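Local atomic coordinates of AlkZ (Streptomyces sahachiroi, PDB entry 5UUJ), a protein that belongs to the AlkZ-like DNA glycosylase family, within the helix-turn-helix clan, and folds as a single chain richer in helix than in strand, with small beta sheets. Residues 211-215 with 227-231; 220-224 with 260-264. All blocks are in the same frame, centred on the assembly; numbering follows the deposited sequence.

Contact 1: 211-215 with 227-231; sequences VIKAY and FDRWL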
loop_
_atom_site.group_PDB
_atom_site.type_symbol
_atom_site.label_atom_id
_atom_site.label_comp_id
_atom_site.label_asym_id
_atom_site.label_seq_id
_atom_site.Cartn_x
_atom_site.Cartn_y
_atom_site.Cartn_z
ATOM N N VAL A 211 -13.038 -2.444 -4.604
ATOM C CA VAL A 211 -11.762 -2.702 -3.955
ATOM C C VAL A 211 -11.245 -4.079 -4.359
ATOM O O VAL A 211 -10.072 -4.234 -4.688
ATOM C CB VAL A 211 -11.895 -2.601 -2.415
ATOM C CG1 VAL A 211 -10.600 -3.003 -1.714
ATOM C CG2 VAL A 211 -12.293 -1.187 -2.019
ATOM N N ILE A 212 -12.131 -5.072 -4.346
ATOM C CA ILE A 212 -11.761 -6.434 -4.715
ATOM C C ILE A 212 -11.264 -6.473 -6.158
ATOM O O ILE A 212 -10.251 -7.109 -6.452
ATOM C CB ILE A 212 -12.949 -7.408 -4.532
ATOM C CG1 ILE A 212 -13.265 -7.560 -3.043
ATOM C CG2 ILE A 212 -12.637 -8.782 -5.127
ATOM C CD1 ILE A 212 -14.582 -8.247 -2.752
ATOM N N LYS A 213 -11.974 -5.784 -7.050
ATOM C CA LYS A 213 -11.570 -5.687 -8.449
ATOM C C LYS A 213 -10.168 -5.109 -8.580
ATOM O O LYS A 213 -9.322 -5.658 -9.286
ATOM C CB LYS A 213 -12.543 -4.815 -9.246
ATOM C CG LYS A 213 -13.499 -5.585 -10.140
ATOM C CD LYS A 213 -14.143 -4.683 -11.194
ATOM C CE LYS A 213 -13.120 -4.188 -12.217
ATOM N NZ LYS A 213 -13.747 -3.492 -13.375
ATOM N N ALA A 214 -9.938 -3.987 -7.904
ATOM C CA ALA A 214 -8.646 -3.315 -7.947
ATOM C C ALA A 214 -7.543 -4.214 -7.395
ATOM O O ALA A 214 -6.454 -4.291 -7.962
ATOM C CB ALA A 214 -8.702 -2.008 -7.170
ATOM N N TYR A 215 -7.833 -4.897 -6.292
ATOM C CA TYR A 215 -6.852 -5.772 -5.665
ATOM C C TYR A 215 -6.461 -6.935 -6.579
ATOM O O TYR A 215 -5.278 -7.172 -6.823
ATOM C CB TYR A 215 -7.380 -6.319 -4.336
ATOM C CG TYR A 215 -6.404 -7.262 -3.676
ATOM C CD1 TYR A 215 -5.331 -6.777 -2.938
ATOM C CD2 TYR A 215 -6.539 -8.635 -3.809
ATOM C CE1 TYR A 215 -4.426 -7.636 -2.346
ATOM C CE2 TYR A 215 -5.641 -9.504 -3.218
ATOM C CZ TYR A 215 -4.585 -8.998 -2.491
ATOM O OH TYR A 215 -3.690 -9.861 -1.907
ATOM N N PHE A 227 -6.871 -11.546 0.699
ATOM C CA PHE A 227 -7.400 -10.212 0.458
ATOM C C PHE A 227 -7.568 -9.428 1.758
ATOM O O PHE A 227 -7.131 -8.280 1.860
ATOM C CB PHE A 227 -8.739 -10.288 -0.272
ATOM C CG PHE A 227 -9.486 -8.985 -0.294
ATOM C CD1 PHE A 227 -9.125 -7.981 -1.175
ATOM C CD2 PHE A 227 -10.541 -8.762 0.574
ATOM C CE1 PHE A 227 -9.806 -6.781 -1.196
ATOM C CE2 PHE A 227 -11.228 -7.562 0.556
ATOM C CZ PHE A 227 -10.858 -6.571 -0.331
ATOM N N ASP A 228 -8.194 -10.051 2.752
ATOM C CA ASP A 228 -8.509 -9.362 3.997
ATOM C C ASP A 228 -7.258 -9.212 4.863
ATOM O O ASP A 228 -7.202 -8.340 5.728
ATOM C CB ASP A 228 -9.610 -10.105 4.760
ATOM C CG ASP A 228 -10.260 -9.249 5.842
ATOM O OD1 ASP A 228 -10.378 -8.021 5.650
ATOM O OD2 ASP A 228 -10.664 -9.808 6.881
ATOM N N ARG A 229 -6.255 -10.052 4.625
ATOM C CA ARG A 229 -4.966 -9.886 5.291
ATOM C C ARG A 229 -4.297 -8.601 4.808
ATOM O O ARG A 229 -3.791 -7.811 5.605
ATOM C CB ARG A 229 -4.043 -11.078 5.038
ATOM C CG ARG A 229 -2.682 -10.919 5.713
ATOM C CD ARG A 229 -1.895 -12.208 5.748
ATOM N NE ARG A 229 -1.396 -12.575 4.424
ATOM C CZ ARG A 229 -1.519 -13.778 3.867
ATOM N NH1 ARG A 229 -2.133 -14.768 4.507
ATOM N NH2 ARG A 229 -1.023 -13.994 2.656
ATOM N N TRP A 230 -4.295 -8.406 3.493
ATOM C CA TRP A 230 -3.793 -7.174 2.898
ATOM C C TRP A 230 -4.611 -5.970 3.364
ATOM O O TRP A 230 -4.055 -4.939 3.737
ATOM C CB TRP A 230 -3.825 -7.271 1.371
ATOM C CG TRP A 230 -3.714 -5.952 0.682
ATOM C CD1 TRP A 230 -2.571 -5.248 0.434
ATOM C CD2 TRP A 230 -4.790 -5.175 0.139
ATOM N NE1 TRP A 230 -2.869 -4.079 -0.223
ATOM C CE2 TRP A 230 -4.223 -4.011 -0.418
ATOM C CE3 TRP A 230 -6.176 -5.350 0.071
ATOM C CZ2 TRP A 230 -4.992 -3.026 -1.032
ATOM C CZ3 TRP A 230 -6.939 -4.372 -0.541
ATOM C CH2 TRP A 230 -6.345 -3.223 -1.085
ATOM N N LEU A 231 -5.931 -6.119 3.359
ATOM C CA LEU A 231 -6.827 -5.019 3.690
ATOM C C LEU A 231 -6.707 -4.576 5.144
ATOM O O LEU A 231 -6.548 -3.389 5.421
ATOM C CB LEU A 231 -8.280 -5.413 3.403
ATOM C CG LEU A 231 -9.332 -4.323 3.633
ATOM C CD1 LEU A 231 -9.219 -3.220 2.586
ATOM C CD2 LEU A 231 -10.731 -4.918 3.637
#
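Tyr215, Phe227 and Trp230 all carry CG anti to the backbone N, and these like torsions throw the three rings into the gap between two helices. For Tyr215 (chi1 178°) the result is a ring that reaches over to helix 224-232, sliding past the side chains of Phe227 and Trp230, which run the opposite way. Phe227 presents its edge to one face of the Tyr215 ring: the centroids of the two rings are 5.5 Å apart, the planes meet at 79°, and Phe227 CD1 comes to 3.7 Å from Tyr215 CD2, so the pair is T-shaped. Trp230 meets the same tyrosine differently. The six-membered ring of its indole is inclined 39° to the phenol, too oblique for a stack or an edge-to-face pair, yet Tyr215 CD1 lies over the indole face and approaches Trp230 CE3 to 3.4 Å.

Aliphatic branches complete the packing. Ile212 CG1 stands over one face of Phe227, 4.1 Å from the centroid of that ring, a CH-pi contact. Val211 CG1 works at ring edges instead, lying 3.8 Å from Phe227 CZ and 4.1 Å from Trp230 CZ3, in the plane of the phenylalanine ring. All five residues are buried, and the polar end of the tyrosine is satisfied elsewhere, its OH being hydrogen-bonded to Gly293 O. Pro93 and Leu97 of helix 91-100 also touch Val211, while Trp244 and Phe245 of helix 238-248 touch Ile212.

The segment axes come no closer than 11.6 Å, a spacing bridged by the rings, and run almost perpendicular. Such an aromatic cluster between crossed helices, followed by helix 238-248, is consistent with the core of a helix-turn-helix domain, in keeping with the family's clan.

Contact 2: 220-224 with 260-264; sequences GPATI and RKAFV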
loop_
_atom_site.group_PDB
_atom_site.type_symbol
_atom_site.label_atom_id
_atom_site.label_comp_id
_atom_site.label_asym_id
_atom_site.label_seq_id
_atom_site.Cartn_x
_atom_site.Cartn_y
_atom_site.Cartn_z
ATOM N N GLY A 220 -3.854 -10.644 -8.112
ATOM C CA GLY A 220 -4.564 -11.887 -8.344
ATOM C C GLY A 220 -3.650 -12.933 -8.960
ATOM O O GLY A 220 -2.553 -12.605 -9.407
ATOM N N PRO A 221 -4.078 -14.208 -8.959
ATOM C CA PRO A 221 -5.268 -14.697 -8.255
ATOM C C PRO A 221 -5.032 -14.703 -6.748
ATOM O O PRO A 221 -3.876 -14.745 -6.329
ATOM C CB PRO A 221 -5.447 -16.125 -8.793
ATOM C CG PRO A 221 -4.575 -16.210 -10.018
ATOM C CD PRO A 221 -3.449 -15.263 -9.770
ATOM N N ALA A 222 -6.097 -14.653 -5.953
ATOM C CA ALA A 222 -5.951 -14.617 -4.503
ATOM C C ALA A 222 -7.178 -15.178 -3.803
ATOM O O ALA A 222 -8.264 -15.239 -4.379
ATOM C CB ALA A 222 -5.686 -13.194 -4.040
ATOM N N THR A 223 -6.990 -15.591 -2.554
ATOM C CA THR A 223 -8.085 -16.079 -1.728
ATOM C C THR A 223 -8.722 -14.929 -0.964
ATOM O O THR A 223 -8.179 -13.821 -0.913
ATOM C CB THR A 223 -7.611 -17.134 -0.715
ATOM O OG1 THR A 223 -6.736 -16.518 0.239
ATOM C CG2 THR A 223 -6.885 -18.277 -1.414
ATOM N N ILE A 224 -9.871 -15.204 -0.363
ATOM C CA ILE A 224 -10.540 -14.239 0.495
ATOM C C ILE A 224 -9.655 -13.887 1.685
ATOM O O ILE A 224 -9.565 -12.722 2.073
ATOM C CB ILE A 224 -11.895 -14.784 0.989
ATOM C CG1 ILE A 224 -12.871 -14.847 -0.187
ATOM C CG2 ILE A 224 -12.466 -13.915 2.120
ATOM C CD1 ILE A 224 -14.187 -15.513 0.131
ATOM N N ARG A 260 -3.562 -24.457 -4.987
ATOM C CA ARG A 260 -4.269 -23.398 -4.275
ATOM C C ARG A 260 -5.445 -22.865 -5.087
ATOM O O ARG A 260 -5.262 -22.271 -6.150
ATOM C CB ARG A 260 -3.317 -22.248 -3.931
ATOM C CG ARG A 260 -3.955 -21.162 -3.065
ATOM C CD ARG A 260 -3.075 -19.923 -2.954
ATOM N NE ARG A 260 -1.846 -20.180 -2.210
ATOM C CZ ARG A 260 -0.926 -19.258 -1.940
ATOM N NH1 ARG A 260 -1.091 -18.008 -2.351
ATOM N NH2 ARG A 260 0.161 -19.586 -1.257
ATOM N N LYS A 261 -6.652 -23.076 -4.573
ATOM C CA LYS A 261 -7.844 -22.501 -5.178
ATOM C C LYS A 261 -7.906 -21.020 -4.838
ATOM O O LYS A 261 -7.900 -20.643 -3.667
ATOM C CB LYS A 261 -9.104 -23.218 -4.695
ATOM C CG LYS A 261 -9.117 -24.713 -4.975
ATOM C CD LYS A 261 -9.065 -25.010 -6.472
ATOM C CE LYS A 261 -9.189 -26.503 -6.756
ATOM N NZ LYS A 261 -10.478 -27.064 -6.259
ATOM N N ALA A 262 -7.949 -20.187 -5.872
ATOM C CA ALA A 262 -7.959 -18.740 -5.702
ATOM C C ALA A 262 -8.853 -18.088 -6.748
ATOM O O ALA A 262 -9.235 -18.724 -7.729
ATOM C CB ALA A 262 -6.547 -18.189 -5.795
ATOM N N PHE A 263 -9.180 -16.818 -6.531
ATOM C CA PHE A 263 -10.042 -16.073 -7.444
ATOM C C PHE A 263 -9.244 -15.106 -8.313
ATOM O O PHE A 263 -8.391 -14.370 -7.818
ATOM C CB PHE A 263 -11.104 -15.288 -6.667
ATOM C CG PHE A 263 -12.080 -16.153 -5.919
ATOM C CD1 PHE A 263 -12.992 -16.944 -6.601
ATOM C CD2 PHE A 263 -12.099 -16.158 -4.534
ATOM C CE1 PHE A 263 -13.896 -17.733 -5.916
ATOM C CE2 PHE A 263 -13.003 -16.945 -3.842
ATOM C CZ PHE A 263 -13.901 -17.734 -4.532
ATOM N N VAL A 264 -9.530 -15.114 -9.610
ATOM C CA VAL A 264 -9.026 -14.093 -10.521
ATOM C C VAL A 264 -10.227 -13.442 -11.204
ATOM O O VAL A 264 -11.282 -14.063 -11.319
ATOM C CB VAL A 264 -8.055 -14.682 -11.576
ATOM C CG1 VAL A 264 -8.804 -15.515 -12.622
ATOM C CG2 VAL A 264 -7.260 -13.573 -12.247
#
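The order helix 204-219, short extended link, helices 224-232 and 238-248, then the hairpin of strands 252-257 and 260-265 is consistent with a winged-helix domain, and the pairing of Ala222 with Phe263 is where the link meets the hairpin. It is a single antiparallel bridge of the hydrogen-bonded kind, with CA of Ala222 and CA of Phe263 5.2 Å apart. Ala222 N donates to Phe263 O at 3.0 Å, with an angle of 156° at the hydrogen. The return bond, Phe263 N to Ala222 O, is 2.8 Å long and straighter, 170°.

Pro221, entered through a cis peptide bond, also approaches the same acceptor: its CA lies 3.2 Å from Phe263 O, in a bent and probably weak CA-H...O contact. The proline ring packs beside Val264, and Pro221 CB reaches Ala262 CB at 3.8 Å. Ala262 CB, pointing toward the link, lies against its backbone, 3.6 Å from Ala222 N.

Past the bridge the link turns into helix 224-232, with Thr223 at its N-cap. With chi1 at 66°, the OG1 of Thr223 is turned to Thr226 OG1, with which it is hydrogen-bonded, while CG2 faces the strand, 3.4 Å from Lys261 O. Ile224 CG1 brushes the Phe263 ring obliquely, 4.2 Å from CE2 of that phenylalanine. Arg16 binds the carbonyl oxygens of Gly220 and Pro221, and Asp298 forms a salt bridge with Arg260.

Because both hydrogen bonds run backbone to backbone and belong to one residue pair, the link is fixed in register at a single point. Phe263 O receives an N-H and is approached by a CA-H as well, and the apolar Pro221 CB and Ala262 CB pack next to the bridge.

Overall arrangement
Both contacts involve the same run of chain: helix 204-219 and helix 224-232 pack on each other in contact 1, and the segment 220-224, which joins the helices and begins the second, pairs with strand 260-265 in contact 2. Their centres are about 11 Å apart, and they touch where Tyr215 CE2 meets Ala222 CB at 3.8 Å. Contact 1 lies deeper, about 11 Å from the chain centre, with every touching residue buried and purely apolar, aromatic chemistry. Contact 2 sits about 19 Å out, is partly buried, and relies on backbone hydrogen bonds. Helix 238-248 borders both, through Phe245 against Ile212 and Ile224.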